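Side-chain contacts in probable Ni/Fe-hydrogenase 1 B-type cytochrome subunit (Escherichia coli K-12, PDB 6G94), which probably transfers electrons as the heme-binding b-type cytochrome of the membrane-bound hydrogenase 1: residues G67-F70 against T71-L75; H184-G187 against M188-G192. One frame throughout, in Å; residues are numbered along the deposited sequence.

Interaction 1 (G67-F70 against T71-L75); sequences GMVF and TVVLL. With HEM (protoporphyrin IX containing Fe), chain B.
F70 and L74 run alongside each other one turn apart on helix 55-83, an i/i+4 pair in the membrane-helix bundle of this b-type cytochrome, with their tips on one flank of the helix. Followed outward, the F70 side chain starts with CB 3.1 Å from T71 N, simply because that is the chain's next amide. CG is placed anti to the backbone N (chi1 175°), and CD2 still passes near T71 N and CA. The far side of the ring reaches the next turn, where CZ stands 4.2 Å from L74 CG and CE2 is nearly as close; the same CZ comes 4.3 Å from the heme vinyl carbon CBB. Both neighbours approach the ring obliquely. Its surroundings also include C28, M29 and L32 of helix 20-40. An alanine in place of F70 removes the whole ring, which would probably leave L74 CG and the heme vinyl without this neighbour and open a gap toward helix 20-40.

On the heme side, T71 and G67 form the polar counterpart. T71 N donates to G67 O from above the carbonyl plane, 52° out of it. T71 OG1, beside the backbone N (chi1 -60°), donates to the same oxygen, so both groups of T71 turn to one carbonyl, though the modelled OG1 to O separation is very short and its exact length doubtful. V69 and V72 pack against the chain of another protein, whereas V69 CG1 meets V73 CG2 at 4.3 Å within the helix. The heme methyl CMC lies 3.6 Å from G67 O and equally far from T71 OG1.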
loop_
_atom_site.group_PDB
_atom_site.type_symbol
_atom_site.label_atom_id
_atom_site.label_comp_id
_atom_site.label_asym_id
_atom_site.label_seq_id
_atom_site.Cartn_x
_atom_site.Cartn_y
_atom_site.Cartn_z
ATOM N N GLY I 67 -25.547 24.960 -23.158
ATOM C CA GLY I 67 -25.291 26.358 -23.388
ATOM C C GLY I 67 -25.391 26.727 -24.843
ATOM O O GLY I 67 -25.615 27.881 -25.171
ATOM N N MET I 68 -25.215 25.745 -25.721
ATOM C CA MET I 68 -25.386 25.950 -27.156
ATOM C C MET I 68 -26.863 26.107 -27.445
ATOM O O MET I 68 -27.287 27.136 -27.974
ATOM C CB MET I 68 -24.788 24.791 -27.961
ATOM C CG MET I 68 -23.266 24.733 -27.932
ATOM S SD MET I 68 -22.516 26.005 -28.963
ATOM C CE MET I 68 -20.778 25.569 -28.885
ATOM N N VAL I 69 -27.634 25.086 -27.066
ATOM C CA VAL I 69 -29.097 25.080 -27.231
ATOM C C VAL I 69 -29.725 26.332 -26.612
ATOM O O VAL I 69 -30.460 27.064 -27.292
ATOM C CB VAL I 69 -29.752 23.811 -26.634
ATOM C CG1 VAL I 69 -31.262 23.862 -26.814
ATOM C CG2 VAL I 69 -29.190 22.556 -27.282
ATOM N N PHE I 70 -29.426 26.553 -25.330
ATOM C CA PHE I 70 -29.860 27.740 -24.607
ATOM C C PHE I 70 -29.589 29.012 -25.388
ATOM O O PHE I 70 -30.470 29.839 -25.520
ATOM C CB PHE I 70 -29.178 27.830 -23.243
ATOM C CG PHE I 70 -29.484 29.089 -22.499
ATOM C CD1 PHE I 70 -30.668 29.204 -21.764
ATOM C CD2 PHE I 70 -28.606 30.171 -22.534
ATOM C CE1 PHE I 70 -30.973 30.374 -21.080
ATOM C CE2 PHE I 70 -28.898 31.339 -21.848
ATOM C CZ PHE I 70 -30.080 31.439 -21.117
ATOM N N THR I 71 -28.373 29.163 -25.898
ATOM C CA THR I 71 -27.976 30.373 -26.627
ATOM C C THR I 71 -28.815 30.598 -27.884
ATOM O O THR I 71 -29.259 31.712 -28.153
ATOM C CB THR I 71 -26.483 30.346 -27.015
ATOM O OG1 THR I 71 -25.697 30.262 -25.828
ATOM C CG2 THR I 71 -26.080 31.605 -27.738
ATOM N N VAL I 72 -29.005 29.534 -28.659
ATOM C CA VAL I 72 -29.789 29.584 -29.892
ATOM C C VAL I 72 -31.235 30.000 -29.588
ATOM O O VAL I 72 -31.739 30.994 -30.129
ATOM C CB VAL I 72 -29.714 28.235 -30.652
ATOM C CG1 VAL I 72 -30.885 28.065 -31.603
ATOM C CG2 VAL I 72 -28.406 28.145 -31.430
ATOM N N VAL I 73 -31.885 29.244 -28.703
ATOM C CA VAL I 73 -33.264 29.505 -28.334
ATOM C C VAL I 73 -33.434 30.919 -27.802
ATOM O O VAL I 73 -34.308 31.629 -28.260
ATOM C CB VAL I 73 -33.797 28.451 -27.340
ATOM C CG1 VAL I 73 -35.192 28.811 -26.849
ATOM C CG2 VAL I 73 -33.827 27.084 -27.999
ATOM N N LEU I 74 -32.594 31.319 -26.845
ATOM C CA LEU I 74 -32.620 32.661 -26.258
ATOM C C LEU I 74 -32.551 33.763 -27.311
ATOM O O LEU I 74 -33.293 34.735 -27.218
ATOM C CB LEU I 74 -31.466 32.815 -25.263
ATOM C CG LEU I 74 -31.320 33.945 -24.228
ATOM C CD1 LEU I 74 -30.491 35.101 -24.784
ATOM C CD2 LEU I 74 -32.674 34.396 -23.698
ATOM N N LEU I 75 -31.677 33.621 -28.295
ATOM C CA LEU I 75 -31.481 34.663 -29.287
ATOM C C LEU I 75 -32.563 34.764 -30.300
ATOM O O LEU I 75 -32.841 35.851 -30.758
ATOM C CB LEU I 75 -30.144 34.533 -30.000
ATOM C CG LEU I 75 -28.968 34.998 -29.156
ATOM C CD1 LEU I 75 -27.729 34.215 -29.563
ATOM C CD2 LEU I 75 -28.756 36.505 -29.287
HETATM C CHA HEM B . -18.898 27.192 -16.136
HETATM C CHB HEM B . -23.444 28.175 -15.058
HETATM C CHC HEM B . -24.203 29.628 -19.575
HETATM C CHD HEM B . -19.822 28.060 -20.771
HETATM C C1A HEM B . -20.047 27.460 -15.465
HETATM C C2A HEM B . -20.104 27.568 -14.074
HETATM C C3A HEM B . -21.377 27.852 -13.757
HETATM C C4A HEM B . -22.106 27.909 -14.954
HETATM C CMA HEM B . -21.903 28.047 -12.354
HETATM C CAA HEM B . -18.955 27.365 -13.113
HETATM C CBA HEM B . -18.094 28.602 -12.947
HETATM C CGA HEM B . -16.996 28.319 -11.972
HETATM O O1A HEM B . -17.182 28.121 -10.766
HETATM O O2A HEM B . -15.834 28.288 -12.385
HETATM C C1B HEM B . -24.041 28.691 -16.215
HETATM C C2B HEM B . -25.375 29.187 -16.251
HETATM C C3B HEM B . -25.574 29.608 -17.522
HETATM C C4B HEM B . -24.340 29.338 -18.243
HETATM C CMB HEM B . -26.349 29.239 -15.098
HETATM C CAB HEM B . -26.750 30.223 -18.151
HETATM C CBB HEM B . -27.918 30.270 -17.540
HETATM C C1C HEM B . -23.088 29.268 -20.320
HETATM C C2C HEM B . -22.982 29.370 -21.709
HETATM C C3C HEM B . -21.734 28.932 -22.038
HETATM C C4C HEM B . -21.086 28.558 -20.842
HETATM C CMC HEM B . -24.020 29.896 -22.670
HETATM C CAC HEM B . -21.193 28.873 -23.411
HETATM C CBC HEM B . -20.794 27.720 -23.929
HETATM C C1D HEM B . -19.228 27.746 -19.569
HETATM C C2D HEM B . -17.827 27.353 -19.524
HETATM C C3D HEM B . -17.555 27.095 -18.219
HETATM C C4D HEM B . -18.811 27.356 -17.499
HETATM C CMD HEM B . -16.930 27.250 -20.733
HETATM C CAD HEM B . -16.255 26.644 -17.573
HETATM C CBD HEM B . -15.696 25.373 -18.205
HETATM C CGD HEM B . -14.455 24.831 -17.544
HETATM O O1D HEM B . -13.351 25.370 -17.691
HETATM O O2D HEM B . -14.517 23.814 -16.850
HETATM N NA HEM B . -21.275 27.704 -16.006
HETATM N NB HEM B . -23.470 28.794 -17.412
HETATM N NC HEM B . -21.952 28.725 -19.826
HETATM N ND HEM B . -19.777 27.746 -18.345
HETATM FE FE HEM B . -21.509 28.202 -17.889
#

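Interaction 2 (H184-G187 against M188-G192); sequences HRLG and MWLIG. With HEM (protoporphyrin IX containing Fe), chain B.
R185 runs alongside W189, one turn further on in helix 177-203, the transmembrane helix that supplies an axial histidine to the heme. R185 CG lies 4.1 Å from W189 NE1, and NH2 is the guanidinium atom near CZ2; the two planes stand 83° apart, so this is no parallel stack. The arginine chain bends at its third torsion (chi3 -97°), which brings NE to 3.1 Å from the heme propionate oxygen O1A in a weak hydrogen bond. Beyond the segments, R185 NH2 forms a salt bridge and W189 NE1 a hydrogen bond, each with an acidic side chain of the chain of another protein, tying this pair to the subunit interface.

H184 NE2 binds the heme iron at 2.2 Å, and H63 supplies the other axial nitrogen, giving bis-histidine ligation. A second-shell hydrogen bond from H184 ND1 to T146 OG1 is consistent with holding the imidazole's rotation, together with the iron bond. M188 covers the porphyrin rim: its CG is 3.6 Å from the methyl CMB, and its SD lies 3.8 Å from CMA. On another side of the helix L186 CG meets L190 CD1 at 4.1 Å, at a slant. I191 reaches toward the heme vinyl CBB with CD1, while its backbone N donates to G187 O over 2.9 Å, nearly straight at 175°.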
loop_
_atom_site.group_PDB
_atom_site.type_symbol
_atom_site.label_atom_id
_atom_site.label_comp_id
_atom_site.label_asym_id
_atom_site.label_seq_id
_atom_site.Cartn_x
_atom_site.Cartn_y
_atom_site.Cartn_z
ATOM N N HIS I 184 -18.965 34.806 -14.032
ATOM C CA HIS I 184 -19.848 33.774 -14.579
ATOM C C HIS I 184 -20.566 33.028 -13.463
ATOM O O HIS I 184 -21.772 32.843 -13.539
ATOM C CB HIS I 184 -19.069 32.791 -15.471
ATOM C CG HIS I 184 -19.930 31.898 -16.323
ATOM N ND1 HIS I 184 -20.587 32.346 -17.451
ATOM C CD2 HIS I 184 -20.194 30.571 -16.239
ATOM C CE1 HIS I 184 -21.229 31.335 -18.011
ATOM N NE2 HIS I 184 -20.999 30.246 -17.303
ATOM N N ARG I 185 -19.846 32.619 -12.423
ATOM C CA ARG I 185 -20.477 31.905 -11.309
ATOM C C ARG I 185 -21.451 32.810 -10.549
ATOM O O ARG I 185 -22.483 32.349 -10.056
ATOM C CB ARG I 185 -19.430 31.314 -10.356
ATOM C CG ARG I 185 -20.021 30.776 -9.057
ATOM C CD ARG I 185 -19.091 29.844 -8.320
ATOM N NE ARG I 185 -19.409 28.460 -8.636
ATOM C CZ ARG I 185 -19.972 27.612 -7.784
ATOM N NH1 ARG I 185 -20.234 26.377 -8.163
ATOM N NH2 ARG I 185 -20.293 27.995 -6.558
ATOM N N LEU I 186 -21.130 34.097 -10.475
ATOM C CA LEU I 186 -21.992 35.064 -9.797
ATOM C C LEU I 186 -23.315 35.205 -10.549
ATOM O O LEU I 186 -24.380 35.177 -9.935
ATOM C CB LEU I 186 -21.301 36.429 -9.656
ATOM C CG LEU I 186 -22.112 37.553 -9.017
ATOM C CD1 LEU I 186 -22.487 37.233 -7.570
ATOM C CD2 LEU I 186 -21.389 38.883 -9.134
ATOM N N GLY I 187 -23.233 35.323 -11.869
ATOM C CA GLY I 187 -24.393 35.447 -12.737
ATOM C C GLY I 187 -25.375 34.337 -12.481
ATOM O O GLY I 187 -26.560 34.566 -12.413
ATOM N N MET I 188 -24.863 33.135 -12.316
ATOM C CA MET I 188 -25.678 31.994 -11.999
ATOM C C MET I 188 -26.456 32.132 -10.699
ATOM O O MET I 188 -27.572 31.661 -10.602
ATOM C CB MET I 188 -24.795 30.771 -11.948
ATOM C CG MET I 188 -25.495 29.504 -11.567
ATOM S SD MET I 188 -24.844 28.912 -10.029
ATOM C CE MET I 188 -25.734 27.371 -9.934
ATOM N N TRP I 189 -25.870 32.755 -9.691
ATOM C CA TRP I 189 -26.566 32.967 -8.443
ATOM C C TRP I 189 -27.632 34.046 -8.586
ATOM O O TRP I 189 -28.687 33.960 -7.986
ATOM C CB TRP I 189 -25.590 33.429 -7.402
ATOM C CG TRP I 189 -24.740 32.414 -6.887
ATOM C CD1 TRP I 189 -23.403 32.446 -6.850
ATOM C CD2 TRP I 189 -25.135 31.202 -6.274
ATOM N NE1 TRP I 189 -22.918 31.329 -6.251
ATOM C CE2 TRP I 189 -23.966 30.539 -5.886
ATOM C CE3 TRP I 189 -26.371 30.605 -6.015
ATOM C CZ2 TRP I 189 -23.978 29.301 -5.266
ATOM C CZ3 TRP I 189 -26.392 29.370 -5.395
ATOM C CH2 TRP I 189 -25.199 28.729 -5.027
ATOM N N LEU I 190 -27.330 35.064 -9.385
ATOM C CA LEU I 190 -28.242 36.177 -9.618
ATOM C C LEU I 190 -29.486 35.739 -10.365
ATOM O O LEU I 190 -30.604 36.097 -9.986
ATOM C CB LEU I 190 -27.537 37.304 -10.364
ATOM C CG LEU I 190 -26.342 37.899 -9.602
ATOM C CD1 LEU I 190 -25.699 39.039 -10.381
ATOM C CD2 LEU I 190 -26.705 38.348 -8.186
ATOM N N ILE I 191 -29.287 34.989 -11.442
ATOM C CA ILE I 191 -30.378 34.302 -12.119
ATOM C C ILE I 191 -31.239 33.494 -11.126
ATOM O O ILE I 191 -32.461 33.614 -11.137
ATOM C CB ILE I 191 -29.832 33.430 -13.275
ATOM C CG1 ILE I 191 -29.531 34.316 -14.485
ATOM C CG2 ILE I 191 -30.783 32.287 -13.635
ATOM C CD1 ILE I 191 -28.544 33.695 -15.432
ATOM N N GLY I 192 -30.601 32.695 -10.267
ATOM C CA GLY I 192 -31.302 31.907 -9.253
ATOM C C GLY I 192 -32.125 32.754 -8.294
ATOM O O GLY I 192 -33.132 32.286 -7.740
HETATM C CHA HEM B . -18.898 27.192 -16.136
HETATM C CHB HEM B . -23.444 28.175 -15.058
HETATM C CHC HEM B . -24.203 29.628 -19.575
HETATM C CHD HEM B . -19.822 28.060 -20.771
HETATM C C1A HEM B . -20.047 27.460 -15.465
HETATM C C2A HEM B . -20.104 27.568 -14.074
HETATM C C3A HEM B . -21.377 27.852 -13.757
HETATM C C4A HEM B . -22.106 27.909 -14.954
HETATM C CMA HEM B . -21.903 28.047 -12.354
HETATM C CAA HEM B . -18.955 27.365 -13.113
HETATM C CBA HEM B . -18.094 28.602 -12.947
HETATM C CGA HEM B . -16.996 28.319 -11.972
HETATM O O1A HEM B . -17.182 28.121 -10.766
HETATM O O2A HEM B . -15.834 28.288 -12.385
HETATM C C1B HEM B . -24.041 28.691 -16.215
HETATM C C2B HEM B . -25.375 29.187 -16.251
HETATM C C3B HEM B . -25.574 29.608 -17.522
HETATM C C4B HEM B . -24.340 29.338 -18.243
HETATM C CMB HEM B . -26.349 29.239 -15.098
HETATM C CAB HEM B . -26.750 30.223 -18.151
HETATM C CBB HEM B . -27.918 30.270 -17.540
HETATM C C1C HEM B . -23.088 29.268 -20.320
HETATM C C2C HEM B . -22.982 29.370 -21.709
HETATM C C3C HEM B . -21.734 28.932 -22.038
HETATM C C4C HEM B . -21.086 28.558 -20.842
HETATM C CMC HEM B . -24.020 29.896 -22.670
HETATM C CAC HEM B . -21.193 28.873 -23.411
HETATM C CBC HEM B . -20.794 27.720 -23.929
HETATM C C1D HEM B . -19.228 27.746 -19.569
HETATM C C2D HEM B . -17.827 27.353 -19.524
HETATM C C3D HEM B . -17.555 27.095 -18.219
HETATM C C4D HEM B . -18.811 27.356 -17.499
HETATM C CMD HEM B . -16.930 27.250 -20.733
HETATM C CAD HEM B . -16.255 26.644 -17.573
HETATM C CBD HEM B . -15.696 25.373 -18.205
HETATM C CGD HEM B . -14.455 24.831 -17.544
HETATM O O1D HEM B . -13.351 25.370 -17.691
HETATM O O2D HEM B . -14.517 23.814 -16.850
HETATM N NA HEM B . -21.275 27.704 -16.006
HETATM N NB HEM B . -23.470 28.794 -17.412
HETATM N NC HEM B . -21.952 28.725 -19.826
HETATM N ND HEM B . -19.777 27.746 -18.345
HETATM FE FE HEM B . -21.509 28.202 -17.889
#

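In the fold
Both interactions are buried turns of transmembrane helices that line one heme, 55-83 for interaction 1 and 177-203 for interaction 2. Their centres lie about 17 Å apart and their nearest atoms about 6 Å apart; they do not touch each other, but both touch the porphyrin. Chemistry differs with place. Residues 67-75 meet its methyl and vinyl groups without binding its iron or propionates, whereas 184-192 bring an iron ligand and an arginine weakly bonded to a propionate. Each has helices 20-40 and 130-151 against it, and each also meets the chain of another protein: interaction 1 through packing, interaction 2 also through a salt bridge and a hydrogen bond.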